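Local coordinates for FAD-binding PCMH-type domain-containing protein (Gibberella zeae, PDB 6YJO) that probably oxidises oligosaccharides with an FAD covalently linked to the protein at two points, at residues Ala66-Ala71 with Gly111-Leu116; Met123-Leu128 with Thr135-Ala140; Leu350-Leu355 with Lys415-Gln420. All coordinates share one frame; numbering follows the deposited sequence.

Contact 1 (Ala66-Ala71 with Gly111-Leu116); sequences AYTPAA and GENGHL
Ala71 and Leu116 begin the parallel pairing in the small three-stranded sheet of the FAD-binding domain, and the loops leading into their strands already run side by side. Just ahead of that pair, Ala70 N donates to His115 O at 2.8 Å, coming from above the carbonyl plane, 40° out of it. One step further back the link is weaker: Gly114 N lies 3.4 Å from Thr68 O. Strand 116-119 is the middle one of the sheet, and Leu116 also bonds through its backbone to Ser96 on strand 95-98 and to Arg94 just ahead of it. With its CG anti to the backbone N (chi1 167°), Leu116 swings CD1 to 4.0 Å from Ala71 CB, a methyl that packs on helix 32-41. At the opposite end, the Tyr67 ring lays one face over the Gly111-Glu112 peptide. Gly111 CA makes a CH-pi contact there, 4.2 Å from the ring centroid, and Tyr67 CD1 sits 3.4 Å from Glu112 CA. Within the second loop, His115 NE2 bonds Glu112 OE2 at 2.9 Å, from the anti side of the carboxylate but well out of its plane; Arg94 forms a salt bridge with the same oxygen, while Ser96 OG binds His115 ND1 and helps fix the imidazole.

Contact 2 (Met123-Leu128 with Thr135-Ala140); sequences MDTVTL and TVQAGA
Gln137, Met123 and Thr135 bury more surface here than the other residues of the contact, which takes in the paired strands and open end of an antiparallel beta hairpin made by strands 126-128 and 133-137. Gln137 grips Thr125 twice. Its backbone N donates to Thr125 O at 3.0 Å, and its side-chain OE1 accepts from Thr125 N at 2.8 Å, with the donor in the carbonyl plane on a lone pair. The side chain runs alongside Thr125, extended beyond CG, and CG stands anti to its own carbonyl carbon (chi1 -80°), which carries the amide to the stretch where regular strand pairing has already stopped. Thr125 OG1 lies 2.9 Å from the same Gln137 OE1.

Met123 crosses the glutamine at about a right angle, and its bent chain brings CE to 3.9 Å from Gln137 NE2. Its carbonyl does separate work: Met123 O takes the N-H of Gly139 at 2.7 Å, the donor sitting nearly in line with the C=O bond. Gly139 belongs to the type I turn Gln137-Ala140, and having no side chain it lets that oxygen come in close. The turn reaches the cofactor: Ala138 touches FAD, and Ala138 O accepts a hydrogen bond from Ser99 OG. Asp124 lays CB against Ala140 while its carboxylate leads away to a salt bridge with Arg336.

On the opposite face from the threonines, Val126 and Val136 lie side by side, both packed on helix 142-152. Thr135 and Thr127 form the hydrogen-bonded pair at the far end, with Thr127 N to Thr135 O at 2.9 Å and Thr135 N to Thr127 O at 2.8 Å. Their side chains point the same way, and Thr135 OG1 rests 3.5 Å from Thr127 CB.

Contact 3 (Leu350-Leu355 with Lys415-Gln420); sequences LMTKAL and KLLLWQ
Thr352 O takes two consecutive backbone N-H groups, Leu416 N at 2.8 Å and Leu417 N at 3.0 Å, and this double grip makes a classic beta bulge. The first donor lies in the carbonyl plane, the second tilts away from it. The Thr352 side chain is just as busy. Its OG1 sits between the backbone N and the carbonyl carbon (chi1 66°), where it meets Trp419 NE1 at 2.9 Å. Thr352 OG1 sits 21° out of the indole plane, so the N-H bond to it is not straight (142°), and OG1 passes a weak bond on to Lys353 O. Here strand 346-352, at the edge of a seven-stranded antiparallel sheet, joins strand 417-423; Leu350 and Trp419 make the next hydrogen-bonded pair. Leu355 closes in on the indole from the opposite direction, its CD1 3.7 Å from Trp419 CZ2, while Phe363 stacks edge-to-face with the same ring. On the other side of the sheet, Met351 bends at chi2 and chi3 to set CE 3.8 Å from Leu418 CD1, and Leu418 in turn lies near Tyr457 and Tyr176, both of which bind FAD. Beside the bulge, the methylenes of Lys415 curl closely round Met351 O, with CD at 3.0 Å, and the amine makes a weak bond to His412 ND1.

Contacts 1 and 2 both lie in the FAD-binding domain, yet they share no strand: one leads into the three-stranded parallel sheet, the other pairs two strands of a separate antiparallel sheet. Contact 3 sits across the chain's centre from both, its nearest atoms about 18 Å from either. Contact 1 is the most open, two loops joined by sparse backbone bonds and a tyrosine face. Contact 2 comes next in burial, and a glutamine side chain there takes over from strand pairing. Contact 3 is the most buried and adds large apolar side chains and an indole to its strand pairing. FAD is touched directly by contact 2, whereas contacts 1 and 3 stand further from it.

Contact 1 (Ala66-Ala71 with Gly111-Leu116)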
# COMPACT_ATOMS: atom_id res chain seq x y z
N ALA A 66 19.07 1.41 -3.58
CA ALA A 66 19.28 0.65 -4.81
C ALA A 66 19.91 -0.69 -4.48
O ALA A 66 20.56 -0.86 -3.44
CB ALA A 66 20.16 1.42 -5.80
N TYR A 67 19.71 -1.66 -5.37
CA TYR A 67 20.29 -2.99 -5.24
C TYR A 67 20.59 -3.53 -6.63
O TYR A 67 20.12 -2.99 -7.64
CB TYR A 67 19.37 -3.92 -4.46
CG TYR A 67 19.07 -3.42 -3.07
CD1 TYR A 67 19.98 -3.57 -2.05
CD2 TYR A 67 17.87 -2.77 -2.79
CE1 TYR A 67 19.72 -3.10 -0.78
CE2 TYR A 67 17.59 -2.30 -1.53
CZ TYR A 67 18.52 -2.47 -0.53
OH TYR A 67 18.25 -2.00 0.73
N THR A 68 21.37 -4.61 -6.68
CA THR A 68 21.82 -5.20 -7.93
C THR A 68 21.48 -6.69 -7.95
O THR A 68 22.25 -7.51 -7.42
CB THR A 68 23.32 -4.98 -8.14
OG1 THR A 68 24.04 -5.33 -6.94
CG2 THR A 68 23.58 -3.52 -8.49
N PRO A 69 20.32 -7.06 -8.50
CA PRO A 69 20.03 -8.46 -8.80
C PRO A 69 21.20 -9.32 -9.24
O PRO A 69 22.19 -8.82 -9.79
CB PRO A 69 19.00 -8.34 -9.94
CG PRO A 69 18.50 -6.87 -9.90
CD PRO A 69 19.10 -6.25 -8.67
N ALA A 70 21.08 -10.63 -9.01
CA ALA A 70 21.92 -11.60 -9.71
C ALA A 70 21.44 -11.77 -11.14
O ALA A 70 22.26 -11.84 -12.06
CB ALA A 70 21.90 -12.94 -8.96
N ALA A 71 20.13 -11.83 -11.35
CA ALA A 71 19.53 -11.70 -12.67
C ALA A 71 18.16 -11.05 -12.53
O ALA A 71 17.55 -11.05 -11.45
CB ALA A 71 19.40 -13.05 -13.38
N GLY A 111 15.49 -6.25 -1.10
CA GLY A 111 16.05 -5.60 0.06
C GLY A 111 17.54 -5.82 0.24
O GLY A 111 18.07 -5.51 1.31
N GLU A 112 18.22 -6.31 -0.80
CA GLU A 112 19.62 -6.72 -0.76
C GLU A 112 20.01 -7.10 -2.18
O GLU A 112 19.16 -7.13 -3.08
CB GLU A 112 19.84 -7.90 0.20
CG GLU A 112 19.10 -9.17 -0.20
CD GLU A 112 19.45 -10.35 0.69
OE1 GLU A 112 19.79 -10.14 1.87
OE2 GLU A 112 19.39 -11.50 0.19
N ASN A 113 21.29 -7.38 -2.38
CA ASN A 113 21.78 -7.82 -3.68
C ASN A 113 21.78 -9.34 -3.76
O ASN A 113 21.70 -10.04 -2.75
CB ASN A 113 23.19 -7.27 -3.93
CG ASN A 113 23.35 -5.84 -3.45
OD1 ASN A 113 23.42 -5.59 -2.25
ND2 ASN A 113 23.41 -4.90 -4.39
N GLY A 114 21.85 -9.84 -4.99
CA GLY A 114 22.00 -11.26 -5.21
C GLY A 114 20.71 -12.04 -5.29
O GLY A 114 20.71 -13.25 -5.02
N HIS A 115 19.61 -11.39 -5.65
CA HIS A 115 18.34 -12.05 -5.89
C HIS A 115 18.11 -12.22 -7.38
O HIS A 115 18.56 -11.41 -8.19
CB HIS A 115 17.16 -11.25 -5.32
CG HIS A 115 16.96 -11.42 -3.84
ND1 HIS A 115 15.70 -11.46 -3.27
CD2 HIS A 115 17.84 -11.53 -2.82
CE1 HIS A 115 15.82 -11.60 -1.96
NE2 HIS A 115 17.11 -11.65 -1.67
N LEU A 116 17.41 -13.29 -7.75
CA LEU A 116 16.70 -13.30 -9.01
C LEU A 116 15.44 -12.47 -8.84
O LEU A 116 14.65 -12.71 -7.93
CB LEU A 116 16.34 -14.73 -9.45
CG LEU A 116 15.34 -14.84 -10.61
CD1 LEU A 116 15.90 -14.27 -11.92
CD2 LEU A 116 14.89 -16.28 -10.80

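Contact 2 (Met123-Leu128 with Thr135-Ala140)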
# COMPACT_ATOMS: atom_id res chain seq x y z
N MET A 123 3.28 -8.08 -17.69
CA MET A 123 2.01 -8.79 -17.64
C MET A 123 1.00 -7.87 -16.97
O MET A 123 0.91 -7.81 -15.74
CB MET A 123 2.17 -10.11 -16.89
CG MET A 123 3.19 -11.05 -17.51
SD MET A 123 3.56 -12.49 -16.49
CE MET A 123 1.91 -13.14 -16.19
N ASP A 124 0.23 -7.14 -17.78
CA ASP A 124 -0.68 -6.12 -17.26
C ASP A 124 -2.07 -6.19 -17.89
O ASP A 124 -2.80 -5.19 -17.87
CB ASP A 124 -0.09 -4.72 -17.47
CG ASP A 124 0.05 -4.35 -18.94
OD1 ASP A 124 -0.33 -5.16 -19.81
OD2 ASP A 124 0.55 -3.24 -19.23
N THR A 125 -2.47 -7.33 -18.43
CA THR A 125 -3.77 -7.42 -19.09
C THR A 125 -4.90 -7.42 -18.07
O THR A 125 -4.89 -8.22 -17.12
CB THR A 125 -3.83 -8.69 -19.96
OG1 THR A 125 -2.78 -8.66 -20.93
CG2 THR A 125 -5.18 -8.78 -20.67
N VAL A 126 -5.86 -6.51 -18.26
CA VAL A 126 -7.08 -6.46 -17.46
C VAL A 126 -8.20 -7.10 -18.26
O VAL A 126 -8.24 -6.98 -19.50
CB VAL A 126 -7.45 -5.01 -17.08
CG1 VAL A 126 -8.74 -4.98 -16.27
CG2 VAL A 126 -6.31 -4.34 -16.31
N THR A 127 -9.10 -7.79 -17.57
CA THR A 127 -10.24 -8.46 -18.21
C THR A 127 -11.43 -8.36 -17.27
O THR A 127 -11.37 -8.85 -16.14
CB THR A 127 -9.91 -9.92 -18.53
OG1 THR A 127 -8.92 -9.98 -19.57
CG2 THR A 127 -11.15 -10.67 -18.96
N LEU A 128 -12.51 -7.74 -17.75
CA LEU A 128 -13.75 -7.57 -16.99
C LEU A 128 -14.76 -8.60 -17.48
O LEU A 128 -15.14 -8.60 -18.65
CB LEU A 128 -14.30 -6.15 -17.16
CG LEU A 128 -15.68 -5.86 -16.56
CD1 LEU A 128 -15.71 -6.10 -15.06
CD2 LEU A 128 -16.11 -4.44 -16.87
N THR A 135 -10.20 -10.21 -13.93
CA THR A 135 -8.87 -10.79 -13.86
C THR A 135 -7.87 -9.70 -14.22
O THR A 135 -7.94 -9.13 -15.31
CB THR A 135 -8.71 -11.98 -14.81
OG1 THR A 135 -8.08 -11.55 -16.02
CG2 THR A 135 -10.06 -12.61 -15.15
N VAL A 136 -6.95 -9.41 -13.31
CA VAL A 136 -5.93 -8.38 -13.49
C VAL A 136 -4.56 -9.04 -13.35
O VAL A 136 -4.22 -9.55 -12.27
CB VAL A 136 -6.10 -7.23 -12.50
CG1 VAL A 136 -4.94 -6.25 -12.62
CG2 VAL A 136 -7.43 -6.51 -12.72
N GLN A 137 -3.78 -9.02 -14.43
CA GLN A 137 -2.45 -9.61 -14.39
C GLN A 137 -1.58 -8.85 -13.39
O GLN A 137 -1.77 -7.65 -13.16
CB GLN A 137 -1.83 -9.61 -15.78
CG GLN A 137 -2.33 -10.75 -16.66
CD GLN A 137 -1.59 -10.85 -17.98
OE1 GLN A 137 -1.41 -9.87 -18.69
NE2 GLN A 137 -1.15 -12.06 -18.31
N ALA A 138 -0.63 -9.57 -12.79
CA ALA A 138 0.07 -9.08 -11.62
C ALA A 138 0.90 -7.83 -11.87
O ALA A 138 1.31 -7.17 -10.90
CB ALA A 138 0.96 -10.20 -11.07
N GLY A 139 1.14 -7.46 -13.12
CA GLY A 139 1.94 -6.30 -13.45
C GLY A 139 1.17 -5.04 -13.75
O GLY A 139 1.79 -3.99 -13.95
N ALA A 140 -0.15 -5.10 -13.80
CA ALA A 140 -0.93 -3.90 -14.06
C ALA A 140 -0.71 -2.87 -12.96
O ALA A 140 -0.64 -3.21 -11.78
CB ALA A 140 -2.42 -4.25 -14.17

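Contact 3 (Leu350-Leu355 with Lys415-Gln420)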
# COMPACT_ATOMS: atom_id res chain seq x y z
N LEU A 350 1.48 4.53 11.04
CA LEU A 350 0.86 4.06 12.27
C LEU A 350 -0.56 3.63 11.95
O LEU A 350 -1.20 4.18 11.05
CB LEU A 350 0.85 5.13 13.37
CG LEU A 350 2.16 5.40 14.11
CD1 LEU A 350 1.98 6.56 15.08
CD2 LEU A 350 2.63 4.15 14.85
N MET A 351 -1.05 2.64 12.69
CA MET A 351 -2.42 2.15 12.59
C MET A 351 -3.02 2.21 13.99
O MET A 351 -3.13 1.19 14.69
CB MET A 351 -2.46 0.72 12.00
CG MET A 351 -1.96 0.63 10.57
SD MET A 351 -3.23 0.06 9.41
CE MET A 351 -4.45 1.36 9.57
N THR A 352 -3.40 3.41 14.42
CA THR A 352 -3.81 3.66 15.79
C THR A 352 -5.32 3.52 15.96
O THR A 352 -6.09 3.56 15.00
CB THR A 352 -3.41 5.07 16.24
OG1 THR A 352 -4.14 6.05 15.49
CG2 THR A 352 -1.93 5.31 16.05
N LYS A 353 -5.72 3.34 17.21
CA LYS A 353 -7.07 3.63 17.65
C LYS A 353 -7.18 5.11 17.99
O LYS A 353 -6.21 5.87 17.92
CB LYS A 353 -7.42 2.76 18.87
CG LYS A 353 -7.41 1.27 18.58
CD LYS A 353 -7.50 0.45 19.86
CE LYS A 353 -7.68 -1.03 19.57
NZ LYS A 353 -9.06 -1.36 19.13
N ALA A 354 -8.39 5.53 18.34
CA ALA A 354 -8.64 6.87 18.86
C ALA A 354 -7.60 7.27 19.90
O ALA A 354 -7.48 6.62 20.95
CB ALA A 354 -10.04 6.93 19.46
N LEU A 355 -6.85 8.32 19.61
CA LEU A 355 -5.90 8.86 20.59
C LEU A 355 -6.63 9.55 21.74
O LEU A 355 -7.71 10.12 21.57
CB LEU A 355 -4.95 9.86 19.92
CG LEU A 355 -3.71 9.32 19.21
CD1 LEU A 355 -4.07 8.50 17.98
CD2 LEU A 355 -2.78 10.48 18.85
N LYS A 415 -8.54 -0.80 13.93
CA LYS A 415 -7.92 0.51 14.06
C LYS A 415 -8.80 1.59 13.45
O LYS A 415 -9.64 1.32 12.58
CB LYS A 415 -6.54 0.52 13.41
CG LYS A 415 -5.60 -0.60 13.89
CD LYS A 415 -5.42 -0.58 15.40
CE LYS A 415 -4.44 -1.66 15.86
NZ LYS A 415 -4.90 -3.03 15.49
N LEU A 416 -8.61 2.82 13.90
CA LEU A 416 -9.40 3.94 13.43
C LEU A 416 -8.64 4.86 12.48
O LEU A 416 -9.25 5.39 11.54
CB LEU A 416 -9.91 4.77 14.61
CG LEU A 416 -10.75 6.00 14.27
CD1 LEU A 416 -12.06 5.60 13.61
CD2 LEU A 416 -11.02 6.83 15.52
N LEU A 417 -7.34 5.05 12.68
CA LEU A 417 -6.57 6.06 11.98
C LEU A 417 -5.37 5.43 11.29
O LEU A 417 -4.68 4.59 11.87
CB LEU A 417 -6.09 7.15 12.94
CG LEU A 417 -7.19 7.88 13.71
CD1 LEU A 417 -6.58 8.84 14.73
CD2 LEU A 417 -8.14 8.61 12.76
N LEU A 418 -5.13 5.84 10.04
CA LEU A 418 -3.99 5.38 9.25
C LEU A 418 -3.04 6.55 9.07
O LEU A 418 -3.25 7.41 8.21
CB LEU A 418 -4.43 4.81 7.91
CG LEU A 418 -3.31 4.57 6.89
CD1 LEU A 418 -2.29 3.58 7.45
CD2 LEU A 418 -3.86 4.09 5.55
N TRP A 419 -1.99 6.58 9.89
CA TRP A 419 -0.98 7.63 9.79
C TRP A 419 0.08 7.26 8.77
O TRP A 419 0.48 6.09 8.67
CB TRP A 419 -0.32 7.87 11.15
CG TRP A 419 -1.24 8.18 12.28
CD1 TRP A 419 -2.23 7.38 12.78
CD2 TRP A 419 -1.24 9.36 13.09
NE1 TRP A 419 -2.86 7.99 13.83
CE2 TRP A 419 -2.27 9.21 14.05
CE3 TRP A 419 -0.48 10.53 13.10
CZ2 TRP A 419 -2.55 10.19 15.00
CZ3 TRP A 419 -0.76 11.50 14.04
CH2 TRP A 419 -1.78 11.33 14.98
N GLN A 420 0.56 8.25 8.03
CA GLN A 420 1.77 8.10 7.24
C GLN A 420 2.67 9.29 7.51
O GLN A 420 2.23 10.44 7.46
CB GLN A 420 1.47 8.00 5.74
CG GLN A 420 2.70 7.57 4.94
CD GLN A 420 2.47 7.59 3.44
OE1 GLN A 420 3.30 7.08 2.68
NE2 GLN A 420 1.37 8.18 3.01